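Local coordinates for Endoglucanase(Endo-1,4-beta-glucanase)protein (Pseudomonas stutzeri, PDB 6R2J), which probably hydrolyses beta-1,4-glycosidic bonds in cellulose as a family 5 endoglucanase, and binds cellobiose, a glycan of two glucose units, at residues 2-7 against 135-140; 14-19 against 45-50; 248-253 against 267-272. One frame throughout, in Å; residues are numbered along the deposited sequence.

Contact 1: residues 2-7 against 135-140; sequences DWPVND and GLLGYD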
loop_
_atom_site.group_PDB
_atom_site.type_symbol
_atom_site.label_atom_id
_atom_site.label_comp_id
_atom_site.label_asym_id
_atom_site.label_seq_id
_atom_site.Cartn_x
_atom_site.Cartn_y
_atom_site.Cartn_z
ATOM N N ASP A 2 13.983 9.354 -2.024
ATOM C CA ASP A 2 13.603 9.840 -3.353
ATOM C C ASP A 2 12.089 9.867 -3.499
ATOM O O ASP A 2 11.555 9.444 -4.533
ATOM C CB ASP A 2 14.202 8.965 -4.449
ATOM C CG ASP A 2 15.693 8.885 -4.344
ATOM O OD1 ASP A 2 16.229 9.513 -3.392
ATOM O OD2 ASP A 2 16.317 8.196 -5.195
ATOM N N TRP A 3 11.401 10.376 -2.471
ATOM C CA TRP A 3 9.954 10.452 -2.502
ATOM C C TRP A 3 9.511 11.410 -3.604
ATOM O O TRP A 3 10.136 12.458 -3.802
ATOM C CB TRP A 3 9.429 10.940 -1.155
ATOM C CG TRP A 3 8.036 10.518 -0.941
ATOM C CD1 TRP A 3 6.906 11.227 -1.233
ATOM C CD2 TRP A 3 7.604 9.265 -0.415
ATOM N NE1 TRP A 3 5.799 10.479 -0.951
ATOM C CE2 TRP A 3 6.192 9.276 -0.426
ATOM C CE3 TRP A 3 8.274 8.132 0.069
ATOM C CZ2 TRP A 3 5.428 8.207 0.044
ATOM C CZ3 TRP A 3 7.508 7.067 0.550
ATOM C CH2 TRP A 3 6.095 7.121 0.531
ATOM N N PRO A 4 8.451 11.080 -4.338
ATOM C CA PRO A 4 7.996 11.987 -5.409
ATOM C C PRO A 4 7.608 13.338 -4.827
ATOM O O PRO A 4 7.169 13.438 -3.676
ATOM C CB PRO A 4 6.791 11.261 -6.026
ATOM C CG PRO A 4 6.384 10.228 -4.993
ATOM C CD PRO A 4 7.618 9.866 -4.203
ATOM N N VAL A 5 7.833 14.386 -5.618
ATOM C CA VAL A 5 7.598 15.762 -5.198
ATOM C C VAL A 5 6.483 16.345 -6.056
ATOM O O VAL A 5 6.260 15.919 -7.190
ATOM C CB VAL A 5 8.864 16.646 -5.274
ATOM C CG1 VAL A 5 9.946 16.141 -4.351
ATOM C CG2 VAL A 5 9.336 16.707 -6.702
ATOM N N ASN A 6 5.761 17.308 -5.490
ATOM C CA ASN A 6 4.761 18.061 -6.224
ATOM C C ASN A 6 5.429 19.196 -6.994
ATOM O O ASN A 6 6.484 19.699 -6.612
ATOM C CB ASN A 6 3.728 18.657 -5.268
ATOM C CG ASN A 6 2.853 17.628 -4.640
ATOM O OD1 ASN A 6 2.782 16.475 -5.067
ATOM N ND2 ASN A 6 2.175 18.043 -3.605
ATOM N N ASP A 7 4.767 19.640 -8.058
ATOM C CA ASP A 7 5.339 20.691 -8.912
ATOM C C ASP A 7 5.514 22.023 -8.168
ATOM O O ASP A 7 6.577 22.655 -8.232
ATOM C CB ASP A 7 4.471 20.851 -10.167
ATOM C CG ASP A 7 4.597 19.657 -11.111
ATOM O OD1 ASP A 7 5.523 18.851 -10.873
ATOM O OD2 ASP A 7 3.788 19.511 -12.061
ATOM N N GLY A 135 10.496 4.403 -12.012
ATOM C CA GLY A 135 9.160 4.447 -11.492
ATOM C C GLY A 135 8.966 3.663 -10.231
ATOM O O GLY A 135 7.842 3.547 -9.743
ATOM N N LEU A 136 10.034 3.121 -9.667
ATOM C CA LEU A 136 9.916 2.364 -8.429
ATOM C C LEU A 136 10.214 3.269 -7.241
ATOM O O LEU A 136 11.298 3.852 -7.159
ATOM C CB LEU A 136 10.883 1.185 -8.402
ATOM C CG LEU A 136 10.841 0.328 -7.137
ATOM C CD1 LEU A 136 9.579 -0.510 -7.015
ATOM C CD2 LEU A 136 12.098 -0.546 -7.133
ATOM N N LEU A 137 9.272 3.359 -6.312
ATOM C CA LEU A 137 9.522 4.005 -5.036
ATOM C C LEU A 137 9.962 3.013 -3.970
ATOM O O LEU A 137 10.823 3.338 -3.151
ATOM C CB LEU A 137 8.258 4.676 -4.522
ATOM C CG LEU A 137 8.415 5.524 -3.265
ATOM C CD1 LEU A 137 9.328 6.714 -3.476
ATOM C CD2 LEU A 137 6.975 5.965 -2.853
ATOM N N GLY A 138 9.374 1.821 -3.925
ATOM C CA GLY A 138 9.798 0.860 -2.928
ATOM C C GLY A 138 8.943 -0.391 -2.920
ATOM O O GLY A 138 8.086 -0.606 -3.786
ATOM N N TYR A 139 9.243 -1.229 -1.922
ATOM C CA TYR A 139 8.683 -2.574 -1.807
ATOM C C TYR A 139 7.859 -2.675 -0.527
ATOM O O TYR A 139 8.411 -2.659 0.580
ATOM C CB TYR A 139 9.756 -3.677 -1.782
ATOM C CG TYR A 139 10.600 -3.773 -3.018
ATOM C CD1 TYR A 139 10.004 -3.779 -4.279
ATOM C CD2 TYR A 139 11.976 -3.865 -2.932
ATOM C CE1 TYR A 139 10.739 -3.862 -5.397
ATOM C CE2 TYR A 139 12.750 -3.948 -4.080
ATOM C CZ TYR A 139 12.118 -3.944 -5.315
ATOM O OH TYR A 139 12.844 -4.018 -6.489
ATOM N N ASP A 140 6.553 -2.838 -0.683
ATOM C CA ASP A 140 5.645 -3.162 0.412
ATOM C C ASP A 140 5.662 -4.687 0.454
ATOM O O ASP A 140 4.952 -5.370 -0.285
ATOM C CB ASP A 140 4.294 -2.530 0.104
ATOM C CG ASP A 140 3.318 -2.609 1.254
ATOM O OD1 ASP A 140 3.515 -3.449 2.178
ATOM O OD2 ASP A 140 2.325 -1.832 1.188
#

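Contact 2: residues 14-19 against 45-50; sequences HGVNIS and KYYADQ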
loop_
_atom_site.group_PDB
_atom_site.type_symbol
_atom_site.label_atom_id
_atom_site.label_comp_id
_atom_site.label_asym_id
_atom_site.label_seq_id
_atom_site.Cartn_x
_atom_site.Cartn_y
_atom_site.Cartn_z
ATOM N N HIS A 14 -0.225 11.970 -1.078
ATOM C CA HIS A 14 -1.519 11.297 -1.125
ATOM C C HIS A 14 -1.770 10.723 -2.502
ATOM O O HIS A 14 -1.927 11.461 -3.491
ATOM C CB HIS A 14 -2.625 12.239 -0.682
ATOM C CG HIS A 14 -2.423 12.740 0.707
ATOM N ND1 HIS A 14 -2.195 11.889 1.764
ATOM C CD2 HIS A 14 -2.318 13.993 1.203
ATOM C CE1 HIS A 14 -1.995 12.596 2.861
ATOM N NE2 HIS A 14 -2.084 13.874 2.550
ATOM N N GLY A 15 -1.771 9.398 -2.549
ATOM C CA GLY A 15 -1.808 8.685 -3.791
ATOM C C GLY A 15 -2.965 7.739 -3.800
ATOM O O GLY A 15 -3.930 7.944 -3.047
ATOM N N VAL A 16 -2.853 6.696 -4.637
ATOM C CA VAL A 16 -3.951 5.786 -4.910
ATOM C C VAL A 16 -3.418 4.376 -5.044
ATOM O O VAL A 16 -2.364 4.150 -5.632
ATOM C CB VAL A 16 -4.700 6.168 -6.209
ATOM C CG1 VAL A 16 -5.488 7.495 -6.054
ATOM C CG2 VAL A 16 -3.740 6.237 -7.382
ATOM N N ASN A 17 -4.186 3.420 -4.552
ATOM C CA ASN A 17 -3.954 2.045 -4.931
ATOM C C ASN A 17 -4.570 1.799 -6.310
ATOM O O ASN A 17 -5.703 2.218 -6.569
ATOM C CB ASN A 17 -4.607 1.117 -3.922
ATOM C CG ASN A 17 -3.888 1.090 -2.602
ATOM O OD1 ASN A 17 -2.942 0.318 -2.431
ATOM N ND2 ASN A 17 -4.360 1.878 -1.641
ATOM N N ILE A 18 -3.840 1.065 -7.165
ATOM C CA ILE A 18 -4.257 0.790 -8.539
ATOM C C ILE A 18 -4.403 -0.710 -8.782
ATOM O O ILE A 18 -3.449 -1.477 -8.557
ATOM C CB ILE A 18 -3.293 1.434 -9.548
ATOM C CG1 ILE A 18 -3.325 2.967 -9.384
ATOM C CG2 ILE A 18 -3.673 1.044 -10.979
ATOM C CD1 ILE A 18 -4.621 3.691 -9.877
ATOM N N SER A 19 -5.592 -1.121 -9.250
ATOM C CA SER A 19 -5.960 -2.492 -9.549
ATOM C C SER A 19 -5.212 -2.960 -10.800
ATOM O O SER A 19 -4.671 -2.136 -11.563
ATOM C CB SER A 19 -7.483 -2.604 -9.688
ATOM O OG SER A 19 -7.909 -1.661 -10.611
ATOM N N LYS A 45 -2.093 8.250 -16.702
ATOM C CA LYS A 45 -2.322 9.597 -17.215
ATOM C C LYS A 45 -3.445 10.294 -16.454
ATOM O O LYS A 45 -3.319 11.468 -16.077
ATOM C CB LYS A 45 -2.665 9.517 -18.705
ATOM C CG LYS A 45 -2.886 10.854 -19.455
ATOM C CD LYS A 45 -1.910 11.930 -19.065
ATOM C CE LYS A 45 -1.994 13.127 -19.997
ATOM N NZ LYS A 45 -3.059 13.040 -21.010
ATOM N N TYR A 46 -4.565 9.604 -16.237
ATOM C CA TYR A 46 -5.647 10.211 -15.475
ATOM C C TYR A 46 -5.158 10.678 -14.105
ATOM O O TYR A 46 -5.380 11.825 -13.715
ATOM C CB TYR A 46 -6.825 9.249 -15.316
ATOM C CG TYR A 46 -7.894 9.851 -14.425
ATOM C CD1 TYR A 46 -8.705 10.863 -14.881
ATOM C CD2 TYR A 46 -8.054 9.427 -13.110
ATOM C CE1 TYR A 46 -9.658 11.436 -14.039
ATOM C CE2 TYR A 46 -8.985 9.967 -12.279
ATOM C CZ TYR A 46 -9.788 10.976 -12.733
ATOM O OH TYR A 46 -10.725 11.533 -11.888
ATOM N N TYR A 47 -4.511 9.802 -13.340
ATOM C CA TYR A 47 -4.168 10.186 -11.968
ATOM C C TYR A 47 -3.077 11.238 -11.955
ATOM O O TYR A 47 -3.128 12.177 -11.166
ATOM C CB TYR A 47 -3.844 8.955 -11.122
ATOM C CG TYR A 47 -5.092 8.133 -10.906
ATOM C CD1 TYR A 47 -6.060 8.506 -9.952
ATOM C CD2 TYR A 47 -5.342 7.030 -11.694
ATOM C CE1 TYR A 47 -7.234 7.769 -9.778
ATOM C CE2 TYR A 47 -6.488 6.279 -11.539
ATOM C CZ TYR A 47 -7.435 6.627 -10.577
ATOM O OH TYR A 47 -8.562 5.841 -10.441
ATOM N N ALA A 48 -2.112 11.139 -12.864
ATOM C CA ALA A 48 -1.165 12.240 -13.036
ATOM C C ALA A 48 -1.892 13.546 -13.333
ATOM O O ALA A 48 -1.543 14.608 -12.795
ATOM C CB ALA A 48 -0.209 11.933 -14.189
ATOM N N ASP A 49 -2.900 13.497 -14.206
ATOM C CA ASP A 49 -3.616 14.727 -14.542
ATOM C C ASP A 49 -4.279 15.339 -13.311
ATOM O O ASP A 49 -4.476 16.557 -13.243
ATOM C CB ASP A 49 -4.658 14.449 -15.631
ATOM C CG ASP A 49 -4.053 14.367 -17.023
ATOM O OD1 ASP A 49 -2.829 14.588 -17.187
ATOM O OD2 ASP A 49 -4.814 14.070 -17.964
ATOM N N GLN A 50 -4.639 14.513 -12.341
ATOM C CA GLN A 50 -5.234 14.962 -11.095
ATOM C C GLN A 50 -4.197 15.386 -10.062
ATOM O O GLN A 50 -4.575 15.705 -8.931
ATOM C CB GLN A 50 -6.105 13.837 -10.530
ATOM C CG GLN A 50 -7.146 13.295 -11.505
ATOM C CD GLN A 50 -8.266 14.316 -11.865
ATOM O OE1 GLN A 50 -8.758 15.068 -11.004
ATOM N NE2 GLN A 50 -8.681 14.317 -13.139
#

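Contact 3: residues 248-253 against 267-272; sequences GFLGEY and DNLLAY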
loop_
_atom_site.group_PDB
_atom_site.type_symbol
_atom_site.label_atom_id
_atom_site.label_comp_id
_atom_site.label_asym_id
_atom_site.label_seq_id
_atom_site.Cartn_x
_atom_site.Cartn_y
_atom_site.Cartn_z
ATOM N N GLY A 248 6.036 7.026 8.661
ATOM C CA GLY A 248 4.797 6.319 8.383
ATOM C C GLY A 248 4.171 6.469 7.006
ATOM O O GLY A 248 4.470 7.395 6.252
ATOM N N PHE A 249 3.218 5.583 6.718
ATOM C CA PHE A 249 2.503 5.524 5.448
ATOM C C PHE A 249 1.147 4.899 5.779
ATOM O O PHE A 249 1.083 3.818 6.381
ATOM C CB PHE A 249 3.331 4.730 4.414
ATOM C CG PHE A 249 2.618 4.481 3.103
ATOM C CD1 PHE A 249 1.894 5.493 2.465
ATOM C CD2 PHE A 249 2.663 3.236 2.525
ATOM C CE1 PHE A 249 1.232 5.262 1.253
ATOM C CE2 PHE A 249 1.986 2.984 1.323
ATOM C CZ PHE A 249 1.276 4.004 0.681
ATOM N N LEU A 250 0.063 5.599 5.450
ATOM C CA LEU A 250 -1.272 5.010 5.561
ATOM C C LEU A 250 -1.657 4.404 4.210
ATOM O O LEU A 250 -2.291 5.045 3.363
ATOM C CB LEU A 250 -2.278 6.053 6.012
ATOM C CG LEU A 250 -3.543 5.414 6.565
ATOM C CD1 LEU A 250 -3.347 4.777 7.989
ATOM C CD2 LEU A 250 -4.655 6.453 6.557
ATOM N N GLY A 251 -1.271 3.143 4.021
ATOM C CA GLY A 251 -1.313 2.510 2.708
ATOM C C GLY A 251 -2.685 2.194 2.167
ATOM O O GLY A 251 -2.819 1.886 0.975
ATOM N N GLU A 252 -3.687 2.184 3.020
ATOM C CA GLU A 252 -5.044 2.043 2.530
ATOM C C GLU A 252 -6.028 2.742 3.448
ATOM O O GLU A 252 -5.870 2.739 4.664
ATOM C CB GLU A 252 -5.531 0.609 2.520
ATOM C CG GLU A 252 -4.837 -0.287 1.543
ATOM C CD GLU A 252 -5.399 -1.678 1.576
ATOM O OE1 GLU A 252 -6.534 -1.848 2.114
ATOM O OE2 GLU A 252 -4.685 -2.591 1.099
ATOM N N TYR A 253 -7.085 3.264 2.835
ATOM C CA TYR A 253 -8.193 3.972 3.454
ATOM C C TYR A 253 -9.114 4.226 2.264
ATOM O O TYR A 253 -8.627 4.404 1.144
ATOM C CB TYR A 253 -7.747 5.273 4.115
ATOM C CG TYR A 253 -7.578 6.414 3.166
ATOM C CD1 TYR A 253 -6.376 6.593 2.488
ATOM C CD2 TYR A 253 -8.610 7.316 2.952
ATOM C CE1 TYR A 253 -6.208 7.616 1.650
ATOM C CE2 TYR A 253 -8.448 8.357 2.083
ATOM C CZ TYR A 253 -7.262 8.501 1.423
ATOM O OH TYR A 253 -7.131 9.563 0.547
ATOM N N ASP A 267 -12.011 13.798 4.751
ATOM C CA ASP A 267 -11.468 15.153 4.790
ATOM C C ASP A 267 -10.648 15.403 6.060
ATOM O O ASP A 267 -9.526 15.919 6.006
ATOM C CB ASP A 267 -12.629 16.144 4.698
ATOM C CG ASP A 267 -12.267 17.382 3.871
ATOM O OD1 ASP A 267 -11.978 17.226 2.633
ATOM O OD2 ASP A 267 -12.295 18.499 4.461
ATOM N N ASN A 268 -11.181 15.025 7.212
ATOM C CA ASN A 268 -10.443 15.298 8.436
ATOM C C ASN A 268 -9.227 14.393 8.571
ATOM O O ASN A 268 -8.209 14.810 9.132
ATOM C CB ASN A 268 -11.370 15.122 9.623
ATOM C CG ASN A 268 -12.447 16.148 9.657
ATOM O OD1 ASN A 268 -12.218 17.304 9.288
ATOM N ND2 ASN A 268 -13.635 15.745 10.104
ATOM N N LEU A 269 -9.323 13.147 8.101
ATOM C CA LEU A 269 -8.150 12.276 8.116
ATOM C C LEU A 269 -7.020 12.856 7.264
ATOM O O LEU A 269 -5.894 13.018 7.738
ATOM C CB LEU A 269 -8.529 10.876 7.642
ATOM C CG LEU A 269 -7.342 9.959 7.404
ATOM C CD1 LEU A 269 -6.615 9.570 8.701
ATOM C CD2 LEU A 269 -7.794 8.714 6.609
ATOM N N LEU A 270 -7.294 13.156 5.994
ATOM C CA LEU A 270 -6.248 13.691 5.127
ATOM C C LEU A 270 -5.647 14.980 5.694
ATOM O O LEU A 270 -4.437 15.208 5.571
ATOM C CB LEU A 270 -6.796 13.896 3.711
ATOM C CG LEU A 270 -7.052 12.603 2.918
ATOM C CD1 LEU A 270 -7.570 12.921 1.485
ATOM C CD2 LEU A 270 -5.839 11.708 2.802
ATOM N N ALA A 271 -6.471 15.825 6.330
ATOM C CA ALA A 271 -5.963 17.052 6.931
ATOM C C ALA A 271 -4.967 16.734 8.032
ATOM O O ALA A 271 -3.882 17.325 8.097
ATOM C CB ALA A 271 -7.134 17.871 7.486
ATOM N N TYR A 272 -5.317 15.766 8.889
ATOM C CA TYR A 272 -4.435 15.306 9.955
ATOM C C TYR A 272 -3.159 14.692 9.397
ATOM O O TYR A 272 -2.065 14.914 9.925
ATOM C CB TYR A 272 -5.186 14.263 10.786
ATOM C CG TYR A 272 -4.366 13.588 11.851
ATOM C CD1 TYR A 272 -3.762 14.332 12.864
ATOM C CD2 TYR A 272 -4.221 12.197 11.872
ATOM C CE1 TYR A 272 -3.018 13.730 13.856
ATOM C CE2 TYR A 272 -3.476 11.569 12.872
ATOM C CZ TYR A 272 -2.877 12.341 13.861
ATOM O OH TYR A 272 -2.150 11.738 14.859
#

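Contact 1: residues 2-7 against 135-140
Leu-137 is the residue of strand 136-140 that meets the chain's N-terminal segment, at the start of a strand of the (beta/alpha)8 barrel, where the segment passes beneath the parallel strands. Its CG stands anti to the backbone N (chi1 -174°), which sends both methyls toward Trp-3 and Pro-4. CD1 sits 3.7 Å from Pro-4 CD and equally far from Asp-2 O, a carbonyl oxygen that also accepts a hydrogen bond from Lys-93. CD2 lies over one face of the indole in a CH-pi contact, 3.7 Å from the centroid of the six-membered ring and 14° off its normal. A branched leucine suits the place because its two methyls reach different partners, CD1 the proline and CD2 the indole. The broad indole suits a barrel floor, reaching Leu-54 and Leu-171 on other strands, while its NE1 bonds to Ala-12 O. With an alanine in place of Trp-3, Leu-137 CD2 would probably lose the face it rests on and Ala-12 O its indole donor. On the indole face used by Leu-137, the following proline also packs, Pro-4 CD lying 3.2 Å above the ring plane of Trp-3.

Contact 2: residues 14-19 against 45-50
Val-16 and Ile-18 of strand 14-18 receive the ring of Tyr-47 from helix 41-49, and the contact between the two segments is wholly apolar. Val-16 puts CG2 over one face of the phenol, 4.1 Å above the plane and toward the rim, while its CG1 is 4.1 Å from Tyr-47 CD1. Ile-18 approaches the CD2/CE2 half of the ring obliquely, its CD1 3.6 Å from Tyr-47 CE2, the two side chains sliding past each other in opposite directions. Tyr-47 CG is anti to the carbonyl carbon (chi1 -68°), which turns the ring from the helix toward the strand. Its second face is taken by its own neighbour: Tyr-46 CD2 lies 3.6 Å above the centre, so the phenol is sandwiched between helix and sheet. Met-307 and Ile-52 add further apolar contacts to Tyr-47.

This is the first beta-alpha-beta unit of the TIM barrel, strand 14-18, helix 41-49 and strand 54-59. Beta-branched residues suit the strand and present methyls to the helix, whereas Asn-17 between them points the other way and bonds through OD1 to Arg-56 and through ND2 to Tyr-282 O.

Polar groups lie at the margins. Tyr-47 OH is hydrogen-bonded to Glu-297 OE1, which satisfies the one polar atom of a buried side chain and helps fix the ring; tyrosine suits the place because its ring packs between strand and helix while the hydroxyl reaches Glu-297. On the helix itself, exposed Lys-45 and Asp-49 pair one turn apart in a long salt bridge, NZ to OD2 3.7 Å.

Contact 3: residues 248-253 against 267-272
Leu-250 CA lies 10.0 Å from Leu-270 CA and Tyr-253 CA 9.5 Å from Leu-269 CA, a separation of strand and helix spanned by one side chain from each. Leu-250 and Leu-269 bridge the interval by reaching toward each other tip to tip, with 3.9 Å between their CD2 methyls. CG is anti to the backbone N in both (chi1 -162° in Leu-250, 170° in Leu-269), which points each leucine at the other. The same Leu-269 CD2 comes obliquely to the near part of the Tyr-253 ring, 4.0 Å from its CD2, so one methyl serves two partners.

Strand 248-252 and helix 260-276 are consecutive in the (beta/alpha)8 barrel, the helix leading on to strand 280-285, and the leucines form part of the apolar layer between sheet and helices. Gly-251 interrupts the extended backbone, so that Glu-252, two residues after the outward-facing Leu-250, turns inward and bonds to Arg-56 and to Tyr-208, a residue of the glycan pocket. A beta carbon at Gly-251 would be crowded by the Phe-249 ring, which makes glycine the fitting residue.

Tyr-253 is long enough to reach one helix residue further. Its CG lies between the backbone N and the carbonyl carbon (chi1 80°), and the Tyr-253 and Leu-270 side chains cross at about a right angle. Leu-270 sets its fork against the phenol end, with CD2 3.4 Å and CD1 3.5 Å from Tyr-253 OH. The ring also meets Tyr-282 edge to face, and Leu-270 touches Ser-280, which brings strand 280-285 into the same cluster.

Overall arrangement
From the N terminus, residues 2-7 run under the barrel before its first strand, and contact 1 ties them to strand 136-140, closing a long loop. Within that loop lies contact 2, a shorter closure that joins strand 14-18 to helix 41-49. Contact 3 follows in series after both, closing a short loop that links strand 248-252, the last but one of the barrel in sequence, to helix 260-276. All three reach the same sheet: contact 1 from its floor, contacts 2 and 3 from the helical layer outside. Contacts 2 and 3 meet where Asn-17 ND2 is 3.0 Å from Gly-251 O, while contact 1 touches neither, its centre about 13 Å from that of contact 2.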